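Local coordinates for alkaline phosphatase (Thermus thermophilus, PDB 7KWD), which probably hydrolyses phosphate monoesters as a homodimeric alkaline phosphatase whose active site uses two zinc ions and one magnesium ion, at residues A[144-149]-A[228-233]; A[165-170]-A[188-193]; A[174-179]-A[252-257]; A[271-276]-A[348-353]. All blocks are in the same frame, centred on the assembly; numbering follows the deposited sequence.

Interaction 1. Residues A[144-149]-A[228-233]. With MG (magnesium ion), chain D.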
loop_
_atom_site.group_PDB
_atom_site.type_symbol
_atom_site.label_atom_id
_atom_site.label_comp_id
_atom_site.label_asym_id
_atom_site.label_seq_id
_atom_site.Cartn_x
_atom_site.Cartn_y
_atom_site.Cartn_z
ATOM N N VAL A 144 -24.727 5.091 -12.675
ATOM C CA VAL A 144 -24.337 6.462 -12.946
ATOM C C VAL A 144 -24.664 7.368 -11.771
ATOM O O VAL A 144 -24.050 8.437 -11.619
ATOM C CB VAL A 144 -25.012 6.898 -14.257
ATOM C CG1 VAL A 144 -26.537 7.121 -14.036
ATOM C CG2 VAL A 144 -24.334 8.138 -14.769
ATOM N N THR A 145 -25.601 6.943 -10.923
ATOM C CA THR A 145 -26.063 7.637 -9.730
ATOM C C THR A 145 -25.262 7.236 -8.478
ATOM O O THR A 145 -25.614 7.623 -7.356
ATOM C CB THR A 145 -27.557 7.295 -9.529
ATOM O OG1 THR A 145 -27.672 5.863 -9.603
ATOM C CG2 THR A 145 -28.458 7.879 -10.603
ATOM N N HIS A 146 -24.204 6.462 -8.639
ATOM C CA HIS A 146 -23.441 5.989 -7.493
ATOM C C HIS A 146 -22.681 7.139 -6.830
ATOM O O HIS A 146 -22.667 8.278 -7.298
ATOM C CB HIS A 146 -22.508 4.871 -7.941
ATOM C CG HIS A 146 -22.241 3.837 -6.897
ATOM N ND1 HIS A 146 -20.966 3.563 -6.445
ATOM C CD2 HIS A 146 -23.071 2.976 -6.247
ATOM C CE1 HIS A 146 -21.024 2.594 -5.545
ATOM N NE2 HIS A 146 -22.286 2.218 -5.408
ATOM N N ALA A 147 -22.076 6.819 -5.683
ATOM C CA ALA A 147 -21.609 7.860 -4.770
ATOM C C ALA A 147 -20.552 8.746 -5.400
ATOM O O ALA A 147 -20.570 9.966 -5.216
ATOM C CB ALA A 147 -21.039 7.233 -3.508
ATOM N N THR A 148 -19.622 8.167 -6.163
ATOM C CA THR A 148 -18.474 8.960 -6.588
ATOM C C THR A 148 -18.887 10.030 -7.580
ATOM O O THR A 148 -18.554 11.210 -7.372
ATOM C CB THR A 148 -17.391 8.038 -7.148
ATOM O OG1 THR A 148 -16.952 7.144 -6.116
ATOM C CG2 THR A 148 -16.231 8.868 -7.630
ATOM N N PRO A 149 -19.605 9.721 -8.650
ATOM C CA PRO A 149 -20.109 10.797 -9.522
ATOM C C PRO A 149 -21.094 11.690 -8.813
ATOM O O PRO A 149 -21.046 12.929 -8.960
ATOM C CB PRO A 149 -20.770 10.033 -10.694
ATOM C CG PRO A 149 -20.965 8.639 -10.203
ATOM C CD PRO A 149 -19.860 8.380 -9.194
ATOM N N ASP A 228 -28.544 -3.014 -15.858
ATOM C CA ASP A 228 -29.558 -2.826 -14.827
ATOM C C ASP A 228 -28.946 -2.165 -13.603
ATOM O O ASP A 228 -29.507 -1.200 -13.063
ATOM C CB ASP A 228 -30.206 -4.145 -14.401
ATOM C CG ASP A 228 -31.419 -3.908 -13.515
ATOM O OD1 ASP A 228 -32.435 -3.409 -14.046
ATOM O OD2 ASP A 228 -31.335 -4.161 -12.298
ATOM N N GLY A 229 -27.800 -2.711 -13.135
ATOM C CA GLY A 229 -27.007 -2.150 -12.057
ATOM C C GLY A 229 -25.668 -1.634 -12.560
ATOM O O GLY A 229 -25.615 -0.935 -13.576
ATOM N N HIS A 230 -24.570 -1.992 -11.893
ATOM C CA HIS A 230 -23.262 -1.538 -12.363
ATOM C C HIS A 230 -22.935 -2.147 -13.721
ATOM O O HIS A 230 -23.413 -3.226 -14.077
ATOM C CB HIS A 230 -22.167 -1.932 -11.391
ATOM C CG HIS A 230 -22.421 -1.489 -9.995
ATOM N ND1 HIS A 230 -22.596 -0.169 -9.668
ATOM C CD2 HIS A 230 -22.509 -2.181 -8.837
ATOM C CE1 HIS A 230 -22.804 -0.064 -8.366
ATOM N NE2 HIS A 230 -22.742 -1.271 -7.838
ATOM N N VAL A 231 -22.134 -1.429 -14.496
ATOM C CA VAL A 231 -21.635 -1.984 -15.762
ATOM C C VAL A 231 -20.763 -3.189 -15.452
ATOM O O VAL A 231 -20.051 -3.191 -14.427
ATOM C CB VAL A 231 -20.844 -0.925 -16.554
ATOM C CG1 VAL A 231 -20.396 -1.471 -17.892
ATOM C CG2 VAL A 231 -21.706 0.307 -16.726
ATOM N N PRO A 232 -20.812 -4.251 -16.255
ATOM C CA PRO A 232 -19.971 -5.420 -15.980
ATOM C C PRO A 232 -18.478 -5.090 -15.925
ATOM O O PRO A 232 -17.970 -4.220 -16.640
ATOM C CB PRO A 232 -20.286 -6.367 -17.152
ATOM C CG PRO A 232 -21.703 -5.999 -17.565
ATOM C CD PRO A 232 -21.814 -4.504 -17.315
ATOM N N TYR A 233 -17.776 -5.864 -15.095
ATOM C CA TYR A 233 -16.320 -5.846 -15.089
ATOM C C TYR A 233 -15.739 -6.011 -16.487
ATOM O O TYR A 233 -16.261 -6.776 -17.312
ATOM C CB TYR A 233 -15.799 -6.965 -14.209
ATOM C CG TYR A 233 -16.095 -6.854 -12.755
ATOM C CD1 TYR A 233 -15.386 -5.962 -11.958
ATOM C CD2 TYR A 233 -17.053 -7.683 -12.151
ATOM C CE1 TYR A 233 -15.633 -5.884 -10.573
ATOM C CE2 TYR A 233 -17.309 -7.607 -10.796
ATOM C CZ TYR A 233 -16.599 -6.697 -10.012
ATOM O OH TYR A 233 -16.823 -6.588 -8.662
HETATM MG MG MG D . -17.205 4.853 -6.677
HETATM O O HOH W 1 -19.062 5.406 -7.543
HETATM O O HOH W 2 -18.244 4.547 -5.050
HETATM O O HOH W 3 -17.125 2.540 -6.910
#
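An edge-to-face pair of two histidines carries the whole contact between 144-149 and 228-233. The ring of His-230 points its edge at one face of His-146: CE1 of His-230 lies 3.7 Å from CD2 of His-146, above the rim of that ring and not its middle. The ring planes stand at 87° and the centroids are 5.0 Å apart, which defines a T-shaped stack. No hydrogen bond links the segments. His-230 is held by a hydrogen bond between its ND1 and the backbone N of Thr-143, and its ring also meets that of His-276. His-146 sits at the N-cap of helix 147-153, and at its edge the ring serves the magnesium ion at second hand. Its ND1 is 4.0 Å from the metal, too far to bind it, but lies 2.9 Å from water 1, a magnesium ligand that also accepts a bond from Thr-148 N in the first turn of the helix. Thr-148 OG1, turned toward the ion by a chi1 of -62°, binds it directly at 2.4 Å. Two further waters, together with Asp-47 and Glu-270, complete the six ligands. His-230 therefore stands in a third shell, packed on the face of a histidine whose edge holds a metal-bound water, and the stack is likely to limit how far the His-146 ring can tilt away from that water.

Interaction 2. Residues A[165-170]-A[188-193]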
loop_
_atom_site.group_PDB
_atom_site.type_symbol
_atom_site.label_atom_id
_atom_site.label_comp_id
_atom_site.label_asym_id
_atom_site.label_seq_id
_atom_site.Cartn_x
_atom_site.Cartn_y
_atom_site.Cartn_z
ATOM N N ILE A 165 -31.780 10.203 -6.605
ATOM C CA ILE A 165 -30.602 10.838 -7.194
ATOM C C ILE A 165 -30.764 10.981 -8.714
ATOM O O ILE A 165 -30.412 12.007 -9.292
ATOM C CB ILE A 165 -29.345 10.028 -6.808
ATOM C CG1 ILE A 165 -29.057 10.178 -5.300
ATOM C CG2 ILE A 165 -28.108 10.506 -7.581
ATOM C CD1 ILE A 165 -28.028 9.168 -4.777
ATOM N N ALA A 166 -31.339 9.977 -9.367
ATOM C CA ALA A 166 -31.585 10.069 -10.806
ATOM C C ALA A 166 -32.488 11.246 -11.138
ATOM O O ALA A 166 -32.300 11.916 -12.164
ATOM C CB ALA A 166 -32.195 8.752 -11.317
ATOM N N GLU A 167 -33.459 11.531 -10.266
ATOM C CA GLU A 167 -34.282 12.712 -10.463
ATOM C C GLU A 167 -33.444 13.970 -10.274
ATOM O O GLU A 167 -33.577 14.951 -11.020
ATOM C CB GLU A 167 -35.468 12.717 -9.474
ATOM C CG GLU A 167 -36.475 11.563 -9.560
ATOM C CD GLU A 167 -37.388 11.523 -8.324
ATOM O OE1 GLU A 167 -37.830 12.591 -7.892
ATOM O OE2 GLU A 167 -37.624 10.446 -7.753
ATOM N N GLN A 168 -32.591 13.969 -9.252
ATOM C CA GLN A 168 -31.711 15.114 -9.023
ATOM C C GLN A 168 -30.782 15.351 -10.213
ATOM O O GLN A 168 -30.454 16.496 -10.529
ATOM C CB GLN A 168 -30.920 14.883 -7.743
ATOM C CG GLN A 168 -31.776 14.930 -6.474
ATOM C CD GLN A 168 -30.949 14.629 -5.244
ATOM O OE1 GLN A 168 -30.801 13.469 -4.861
ATOM N NE2 GLN A 168 -30.404 15.671 -4.621
ATOM N N TYR A 169 -30.342 14.270 -10.878
ATOM C CA TYR A 169 -29.506 14.409 -12.072
ATOM C C TYR A 169 -30.242 15.140 -13.187
ATOM O O TYR A 169 -29.665 16.005 -13.879
ATOM C CB TYR A 169 -29.080 13.027 -12.563
ATOM C CG TYR A 169 -27.892 12.426 -11.879
ATOM C CD1 TYR A 169 -27.379 12.956 -10.689
ATOM C CD2 TYR A 169 -27.242 11.356 -12.450
ATOM C CE1 TYR A 169 -26.259 12.391 -10.097
ATOM C CE2 TYR A 169 -26.133 10.788 -11.869
ATOM C CZ TYR A 169 -25.643 11.306 -10.689
ATOM O OH TYR A 169 -24.520 10.707 -10.132
ATOM N N LEU A 170 -31.519 14.791 -13.400
ATOM C CA LEU A 170 -32.315 15.495 -14.401
ATOM C C LEU A 170 -32.387 16.985 -14.092
ATOM O O LEU A 170 -32.247 17.818 -14.987
ATOM C CB LEU A 170 -33.718 14.889 -14.461
ATOM C CG LEU A 170 -34.733 15.521 -15.419
ATOM C CD1 LEU A 170 -34.263 15.461 -16.884
ATOM C CD2 LEU A 170 -36.110 14.840 -15.268
ATOM N N ALA A 188 -40.343 0.440 -15.689
ATOM C CA ALA A 188 -40.635 -0.923 -15.292
ATOM C C ALA A 188 -39.793 -1.413 -14.128
ATOM O O ALA A 188 -39.962 -2.567 -13.729
ATOM C CB ALA A 188 -40.409 -1.857 -16.491
ATOM N N ARG A 189 -38.883 -0.587 -13.596
ATOM C CA ARG A 189 -38.027 -0.952 -12.471
ATOM C C ARG A 189 -38.170 -0.003 -11.296
ATOM O O ARG A 189 -38.186 -0.440 -10.145
ATOM C CB ARG A 189 -36.545 -0.966 -12.914
ATOM C CG ARG A 189 -36.223 -1.969 -13.996
ATOM C CD ARG A 189 -36.134 -3.383 -13.403
ATOM N NE ARG A 189 -34.893 -3.660 -12.688
ATOM C CZ ARG A 189 -34.819 -4.022 -11.407
ATOM N NH1 ARG A 189 -35.906 -4.175 -10.665
ATOM N NH2 ARG A 189 -33.643 -4.246 -10.848
ATOM N N ARG A 190 -38.231 1.293 -11.572
ATOM C CA ARG A 190 -38.412 2.281 -10.528
ATOM C C ARG A 190 -39.623 1.960 -9.656
ATOM O O ARG A 190 -40.681 1.550 -10.143
ATOM C CB ARG A 190 -38.575 3.659 -11.169
ATOM C CG ARG A 190 -37.268 4.253 -11.729
ATOM C CD ARG A 190 -37.482 5.692 -12.244
ATOM N NE ARG A 190 -38.042 6.567 -11.214
ATOM C CZ ARG A 190 -37.314 7.388 -10.462
ATOM N NH1 ARG A 190 -35.989 7.451 -10.605
ATOM N NH2 ARG A 190 -37.908 8.133 -9.573
ATOM N N LYS A 191 -39.474 2.197 -8.358
ATOM C CA LYS A 191 -40.560 1.907 -7.429
ATOM C C LYS A 191 -41.764 2.781 -7.703
ATOM O O LYS A 191 -42.900 2.336 -7.508
ATOM C CB LYS A 191 -40.079 2.076 -5.985
ATOM C CG LYS A 191 -38.895 1.179 -5.640
ATOM C CD LYS A 191 -38.473 1.392 -4.181
ATOM C CE LYS A 191 -37.050 0.939 -3.946
ATOM N NZ LYS A 191 -37.116 -0.422 -3.413
ATOM N N ASP A 192 -41.550 3.996 -8.187
ATOM C CA ASP A 192 -42.641 4.895 -8.492
ATOM C C ASP A 192 -43.165 4.743 -9.911
ATOM O O ASP A 192 -44.049 5.504 -10.296
ATOM C CB ASP A 192 -42.213 6.360 -8.238
ATOM C CG ASP A 192 -41.139 6.866 -9.227
ATOM O OD1 ASP A 192 -40.731 6.131 -10.146
ATOM O OD2 ASP A 192 -40.706 8.027 -9.080
ATOM N N GLY A 193 -42.652 3.790 -10.687
ATOM C CA GLY A 193 -43.103 3.570 -12.054
ATOM C C GLY A 193 -42.900 4.708 -13.042
ATOM O O GLY A 193 -43.378 4.651 -14.172
#
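Arg-190 NH2 donates to Glu-167 OE2 across 3.0 Å, a salt bridge bent to 140° at the hydrogen. OE2, the oxygen engaged with Arg-190, is met on its anti side but well out of the carboxylate plane, and the carboxylate and guanidinium planes stand 66° apart. The same guanidinium holds Asp-192 side-on with two nitrogens: NE reaches OD1 at 2.9 Å, while NH2 reaches OD2 at 2.8 Å in a nearly straight bond of 174°, approaching from above the carboxylate plane. NH2 thus serves both acids. Their oxygens, Glu-167 OE2 and Asp-192 OD2, come within 4.1 Å of each other, a like-charge approach that the shared arginine probably offsets. The motif beneath this network is a type I beta turn from Arg-190 to Gly-193, closed by Gly-193 N to Arg-190 O; it brings Asp-192 back beside the Arg-190 guanidinium. The turn is tied to helix 162-172 by the Glu-163 carboxylate, which accepts from Lys-191 N and Asp-192 N. A leucine in place of Arg-190 would probably leave Glu-167 and Asp-192 facing each other without their shared cation. The bend at chi3 swings the guanidinium round to Asp-192. NH1 bonds the backbone oxygens of Phe-184 and Glu-163. Packing is slight: Ala-166 CB lies 4.1 Å from Arg-190 NH1 at the guanidinium edge, and both side chains also touch Leu-196 of helix 196-202.

Interaction 3. Residues A[174-179]-A[252-257]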
loop_
_atom_site.group_PDB
_atom_site.type_symbol
_atom_site.label_atom_id
_atom_site.label_comp_id
_atom_site.label_asym_id
_atom_site.label_seq_id
_atom_site.Cartn_x
_atom_site.Cartn_y
_atom_site.Cartn_z
ATOM N N ALA A 174 -26.545 17.975 -16.096
ATOM C CA ALA A 174 -25.203 17.838 -16.668
ATOM C C ALA A 174 -25.302 17.452 -18.137
ATOM O O ALA A 174 -26.254 16.780 -18.563
ATOM C CB ALA A 174 -24.375 16.796 -15.912
ATOM N N GLU A 175 -24.292 17.861 -18.912
ATOM C CA GLU A 175 -24.351 17.653 -20.349
ATOM C C GLU A 175 -24.194 16.191 -20.725
ATOM O O GLU A 175 -24.732 15.761 -21.757
ATOM C CB GLU A 175 -23.287 18.512 -21.043
ATOM C CG GLU A 175 -23.702 19.986 -21.260
ATOM C CD GLU A 175 -23.612 20.887 -19.995
ATOM O OE1 GLU A 175 -23.277 20.408 -18.860
ATOM O OE2 GLU A 175 -23.893 22.102 -20.149
ATOM N N VAL A 176 -23.470 15.419 -19.926
ATOM C CA VAL A 176 -23.219 14.010 -20.208
ATOM C C VAL A 176 -23.325 13.198 -18.915
ATOM O O VAL A 176 -22.638 13.488 -17.935
ATOM C CB VAL A 176 -21.822 13.759 -20.830
ATOM C CG1 VAL A 176 -21.565 12.248 -20.989
ATOM C CG2 VAL A 176 -21.665 14.479 -22.153
ATOM N N TYR A 177 -24.110 12.127 -18.956
ATOM C CA TYR A 177 -24.209 11.132 -17.899
ATOM C C TYR A 177 -24.097 9.760 -18.553
ATOM O O TYR A 177 -24.963 9.395 -19.351
ATOM C CB TYR A 177 -25.559 11.192 -17.180
ATOM C CG TYR A 177 -25.912 12.423 -16.400
ATOM C CD1 TYR A 177 -25.333 12.672 -15.159
ATOM C CD2 TYR A 177 -26.893 13.288 -16.853
ATOM C CE1 TYR A 177 -25.701 13.776 -14.412
ATOM C CE2 TYR A 177 -27.252 14.406 -16.130
ATOM C CZ TYR A 177 -26.663 14.642 -14.904
ATOM O OH TYR A 177 -27.024 15.741 -14.173
ATOM N N LEU A 178 -23.080 8.982 -18.186
ATOM C CA LEU A 178 -22.868 7.666 -18.768
ATOM C C LEU A 178 -22.469 6.687 -17.687
ATOM O O LEU A 178 -21.546 6.956 -16.916
ATOM C CB LEU A 178 -21.776 7.684 -19.829
ATOM C CG LEU A 178 -21.996 8.535 -21.057
ATOM C CD1 LEU A 178 -20.718 8.621 -21.843
ATOM C CD2 LEU A 178 -23.140 7.983 -21.913
ATOM N N GLY A 179 -23.146 5.548 -17.651
ATOM C CA GLY A 179 -22.830 4.506 -16.686
ATOM C C GLY A 179 -23.917 3.445 -16.664
ATOM O O GLY A 179 -24.631 3.252 -17.656
ATOM N N GLN A 252 -14.866 8.029 -24.961
ATOM C CA GLN A 252 -14.777 8.492 -26.354
ATOM C C GLN A 252 -16.029 9.259 -26.764
ATOM O O GLN A 252 -15.939 10.214 -27.549
ATOM C CB GLN A 252 -14.568 7.313 -27.307
ATOM C CG GLN A 252 -13.242 6.632 -27.136
ATOM C CD GLN A 252 -13.060 5.421 -28.048
ATOM O OE1 GLN A 252 -13.764 4.397 -27.919
ATOM N NE2 GLN A 252 -12.061 5.500 -28.934
ATOM N N ALA A 253 -17.191 8.883 -26.221
ATOM C CA ALA A 253 -18.417 9.605 -26.537
ATOM C C ALA A 253 -18.518 10.910 -25.766
ATOM O O ALA A 253 -19.043 11.902 -26.283
ATOM C CB ALA A 253 -19.642 8.726 -26.241
ATOM N N ALA A 254 -18.038 10.938 -24.525
ATOM C CA ALA A 254 -18.253 12.120 -23.700
ATOM C C ALA A 254 -17.273 13.232 -24.036
ATOM O O ALA A 254 -17.643 14.409 -24.064
ATOM C CB ALA A 254 -18.128 11.757 -22.222
ATOM N N LEU A 255 -16.024 12.880 -24.260
ATOM C CA LEU A 255 -14.975 13.890 -24.326
ATOM C C LEU A 255 -15.212 14.879 -25.447
ATOM O O LEU A 255 -15.210 16.092 -25.185
ATOM C CB LEU A 255 -13.634 13.172 -24.463
ATOM C CG LEU A 255 -12.340 13.874 -24.102
ATOM C CD1 LEU A 255 -12.366 14.527 -22.750
ATOM C CD2 LEU A 255 -11.244 12.779 -24.176
ATOM N N PRO A 256 -15.440 14.461 -26.688
ATOM C CA PRO A 256 -15.698 15.452 -27.741
ATOM C C PRO A 256 -16.913 16.323 -27.486
ATOM O O PRO A 256 -16.896 17.490 -27.894
ATOM C CB PRO A 256 -15.871 14.601 -29.008
ATOM C CG PRO A 256 -16.062 13.175 -28.538
ATOM C CD PRO A 256 -15.471 13.062 -27.161
ATOM N N ARG A 257 -17.962 15.816 -26.819
ATOM C CA ARG A 257 -19.125 16.655 -26.537
ATOM C C ARG A 257 -18.784 17.731 -25.521
ATOM O O ARG A 257 -19.135 18.899 -25.692
ATOM C CB ARG A 257 -20.274 15.806 -26.007
ATOM C CG ARG A 257 -20.802 14.828 -27.037
ATOM C CD ARG A 257 -21.825 13.857 -26.435
ATOM N NE ARG A 257 -22.699 13.282 -27.461
ATOM C CZ ARG A 257 -22.381 12.241 -28.225
ATOM N NH1 ARG A 257 -21.210 11.632 -28.114
ATOM N NH2 ARG A 257 -23.243 11.809 -29.127
#
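Ala-254 CB meets two strand side chains, 3.7 Å from Val-176 CG1 and 4.1 Å from Leu-178 CD1. These are the two apolar contacts of the pairing, and no hydrogen bond crosses it. Val-176 and Leu-178 point the same way because they lie two apart on the strand; Tyr-177 between them points away, to stack on Tyr-169. Val-176 places CG1 anti to its backbone nitrogen (chi1 175°), over the alanine, and its other branch, CG2, approaches Arg-257 CB at 4.3 Å. One helical turn after Ala-254, Arg-257 therefore adds the base of its side chain to the same face. Its far end turns back along its own helix: NH1 donates to Ala-253 O at 2.8 Å, the oxygen lying in the guanidinium plane, and NE bonds Ala-219 O. These bonds hold the guanidinium and probably steady the aliphatic part beside Val-176. The strand is held by backbone bonds to its neighbours 135-140 and 222-225. Val-139 of strand 135-140 touches Ala-254; Leu-222 of strand 222-225 touches Leu-178 and Arg-257. Away from the strand, Leu-255 meets Phe-303 of helix 283-306. Strand 176-178 and helix residues 252-257 run nearly antiparallel, at 172°, with 9.3 Å between their axes. That spacing, and a small alanine at the closest approach, fit a helix packed flat on a sheet, as in the alpha/beta/alpha sandwich of the alkaline phosphatase fold.

Interaction 4. Residues A[271-276]-A[348-353]. With ZN (zinc ion), chain F.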
loop_
_atom_site.group_PDB
_atom_site.type_symbol
_atom_site.label_atom_id
_atom_site.label_comp_id
_atom_site.label_asym_id
_atom_site.label_seq_id
_atom_site.Cartn_x
_atom_site.Cartn_y
_atom_site.Cartn_z
ATOM N N ALA A 271 -13.244 4.751 -12.783
ATOM C CA ALA A 271 -13.024 3.311 -12.854
ATOM C C ALA A 271 -13.514 2.787 -11.520
ATOM O O ALA A 271 -12.748 2.533 -10.594
ATOM C CB ALA A 271 -11.563 2.981 -13.104
ATOM N N GLY A 272 -14.845 2.672 -11.420
ATOM C CA GLY A 272 -15.472 2.474 -10.134
ATOM C C GLY A 272 -15.552 1.068 -9.649
ATOM O O GLY A 272 -15.976 0.844 -8.499
ATOM N N ARG A 273 -15.184 0.080 -10.470
ATOM C CA ARG A 273 -15.352 -1.311 -10.066
ATOM C C ARG A 273 -14.032 -1.980 -9.713
ATOM O O ARG A 273 -14.022 -3.164 -9.333
ATOM C CB ARG A 273 -16.088 -2.098 -11.158
ATOM C CG ARG A 273 -17.432 -1.422 -11.556
ATOM C CD ARG A 273 -18.534 -2.397 -11.994
ATOM N NE ARG A 273 -18.967 -3.209 -10.854
ATOM C CZ ARG A 273 -19.542 -4.398 -10.963
ATOM N NH1 ARG A 273 -19.779 -4.929 -12.159
ATOM N NH2 ARG A 273 -19.870 -5.046 -9.862
ATOM N N ILE A 274 -12.923 -1.241 -9.777
ATOM C CA ILE A 274 -11.712 -1.688 -9.099
ATOM C C ILE A 274 -12.036 -1.994 -7.646
ATOM O O ILE A 274 -11.705 -3.067 -7.134
ATOM C CB ILE A 274 -10.603 -0.629 -9.215
ATOM C CG1 ILE A 274 -10.177 -0.457 -10.680
ATOM C CG2 ILE A 274 -9.442 -0.978 -8.293
ATOM C CD1 ILE A 274 -9.316 0.804 -10.910
ATOM N N ASP A 275 -12.700 -1.042 -6.971
ATOM C CA ASP A 275 -13.186 -1.235 -5.607
ATOM C C ASP A 275 -13.986 -2.526 -5.483
ATOM O O ASP A 275 -13.694 -3.367 -4.636
ATOM C CB ASP A 275 -14.029 -0.016 -5.207
ATOM C CG ASP A 275 -14.531 -0.077 -3.802
ATOM O OD1 ASP A 275 -13.677 -0.126 -2.874
ATOM O OD2 ASP A 275 -15.776 -0.045 -3.624
ATOM N N HIS A 276 -14.955 -2.726 -6.375
ATOM C CA HIS A 276 -15.845 -3.873 -6.262
ATOM C C HIS A 276 -15.081 -5.179 -6.388
ATOM O O HIS A 276 -15.308 -6.119 -5.623
ATOM C CB HIS A 276 -16.934 -3.803 -7.331
ATOM C CG HIS A 276 -17.801 -2.596 -7.200
ATOM N ND1 HIS A 276 -18.736 -2.250 -8.138
ATOM C CD2 HIS A 276 -17.851 -1.635 -6.250
ATOM C CE1 HIS A 276 -19.345 -1.137 -7.773
ATOM N NE2 HIS A 276 -18.827 -0.741 -6.629
ATOM N N SER A 348 -15.246 -12.963 -13.795
ATOM C CA SER A 348 -15.194 -12.568 -12.399
ATOM C C SER A 348 -15.996 -13.523 -11.517
ATOM O O SER A 348 -16.845 -14.271 -11.987
ATOM C CB SER A 348 -15.778 -11.166 -12.245
ATOM O OG SER A 348 -17.167 -11.176 -12.597
ATOM N N PHE A 349 -15.743 -13.454 -10.208
ATOM C CA PHE A 349 -16.582 -14.148 -9.235
ATOM C C PHE A 349 -18.054 -13.760 -9.386
ATOM O O PHE A 349 -18.941 -14.574 -9.120
ATOM C CB PHE A 349 -16.108 -13.818 -7.818
ATOM C CG PHE A 349 -14.831 -14.521 -7.393
ATOM C CD1 PHE A 349 -14.419 -15.696 -7.995
ATOM C CD2 PHE A 349 -14.058 -14.005 -6.359
ATOM C CE1 PHE A 349 -13.269 -16.334 -7.572
ATOM C CE2 PHE A 349 -12.909 -14.633 -5.949
ATOM C CZ PHE A 349 -12.519 -15.807 -6.550
ATOM N N GLU A 350 -18.325 -12.511 -9.761
ATOM C CA GLU A 350 -19.698 -12.027 -9.889
ATOM C C GLU A 350 -20.415 -12.740 -11.012
ATOM O O GLU A 350 -21.594 -13.097 -10.891
ATOM C CB GLU A 350 -19.685 -10.516 -10.133
ATOM C CG GLU A 350 -21.005 -9.912 -10.598
ATOM C CD GLU A 350 -20.906 -8.394 -10.802
ATOM O OE1 GLU A 350 -20.795 -7.947 -11.966
ATOM O OE2 GLU A 350 -20.925 -7.651 -9.797
ATOM N N HIS A 351 -19.709 -12.952 -12.116
ATOM C CA HIS A 351 -20.299 -13.652 -13.249
ATOM C C HIS A 351 -20.427 -15.134 -12.955
ATOM O O HIS A 351 -21.485 -15.729 -13.188
ATOM C CB HIS A 351 -19.447 -13.393 -14.463
ATOM C CG HIS A 351 -19.953 -14.018 -15.710
ATOM N ND1 HIS A 351 -20.850 -13.389 -16.540
ATOM C CD2 HIS A 351 -19.659 -15.204 -16.290
ATOM C CE1 HIS A 351 -21.080 -14.159 -17.585
ATOM N NE2 HIS A 351 -20.366 -15.262 -17.460
ATOM N N MET A 352 -19.383 -15.733 -12.380
ATOM C CA MET A 352 -19.479 -17.107 -11.909
ATOM C C MET A 352 -20.713 -17.295 -11.039
ATOM O O MET A 352 -21.523 -18.189 -11.286
ATOM C CB MET A 352 -18.207 -17.492 -11.150
ATOM C CG MET A 352 -16.966 -17.589 -12.075
ATOM S SD MET A 352 -15.357 -17.730 -11.221
ATOM C CE MET A 352 -15.662 -19.331 -10.349
ATOM N N LEU A 353 -20.885 -16.449 -10.020
ATOM C CA LEU A 353 -22.041 -16.589 -9.142
ATOM C C LEU A 353 -23.335 -16.505 -9.947
ATOM O O LEU A 353 -24.283 -17.262 -9.718
ATOM C CB LEU A 353 -22.012 -15.514 -8.073
ATOM C CG LEU A 353 -21.584 -15.847 -6.652
ATOM C CD1 LEU A 353 -20.958 -17.214 -6.499
ATOM C CD2 LEU A 353 -20.616 -14.776 -6.103
HETATM ZN ZN ZN F . -16.066 -0.078 -1.655
#
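Arg-273 and Glu-350 bury 40 Å² each and form a two-pronged, end-on salt bridge that joins helix 273-280 of the zinc site to the first turn of helix 349-356. Arg-273 NH2 donates to Glu-350 OE2 at 2.8 Å and Arg-273 NH1 to Glu-350 OE1 at 3.2 Å, both bonds within 15° of straight. The guanidinium and carboxylate planes differ by 23°, so the two groups meet edge to edge, nearly coplanar, with the oxygens met on their syn sides. Glu-350 reaches over on an extended chain, CG anti to the backbone N. Ser-348 starts its helix as N-cap, OG accepting from His-351 N. The arginine's third nitrogen works within its own segment: NE donates to His-276 ND1 at 2.9 Å, with an angle of 173° at the hydrogen. Around Arg-273, NH1 also bonds Val-231 O and Tyr-233 gives a cation-pi contact. A methionine replacing Arg-273 would probably leave the Glu-350 carboxylate without its charged mate and remove one restraint on the His-276 ring. Two residues further on, Asp-275 binds one of the two zinc ions with His-279 and His-433, its OD2 lying 2.0 Å from the metal.

From the N terminus, 144-149 opens first and closes with 228-233 as interaction 1, a loop of 78 residues. Interaction 2 nests wholly inside it, fastening helix 162-172 to the turn before helix 196-202. Interaction 3 starts inside both loops, just after helix 162-172, and ends beyond them on helix 247-259, so it crosses interactions 1 and 2. Interaction 4 follows in series, tying the zinc-binding helix to helix 349-356. Interaction 1 touches all the others: Asp-228 pairs with Arg-189, Val-144 packs on the end of strand 176-178, and Tyr-233 packs against helix 273-280. Interactions 2 and 3 also touch, whereas interaction 4 reaches neither of them.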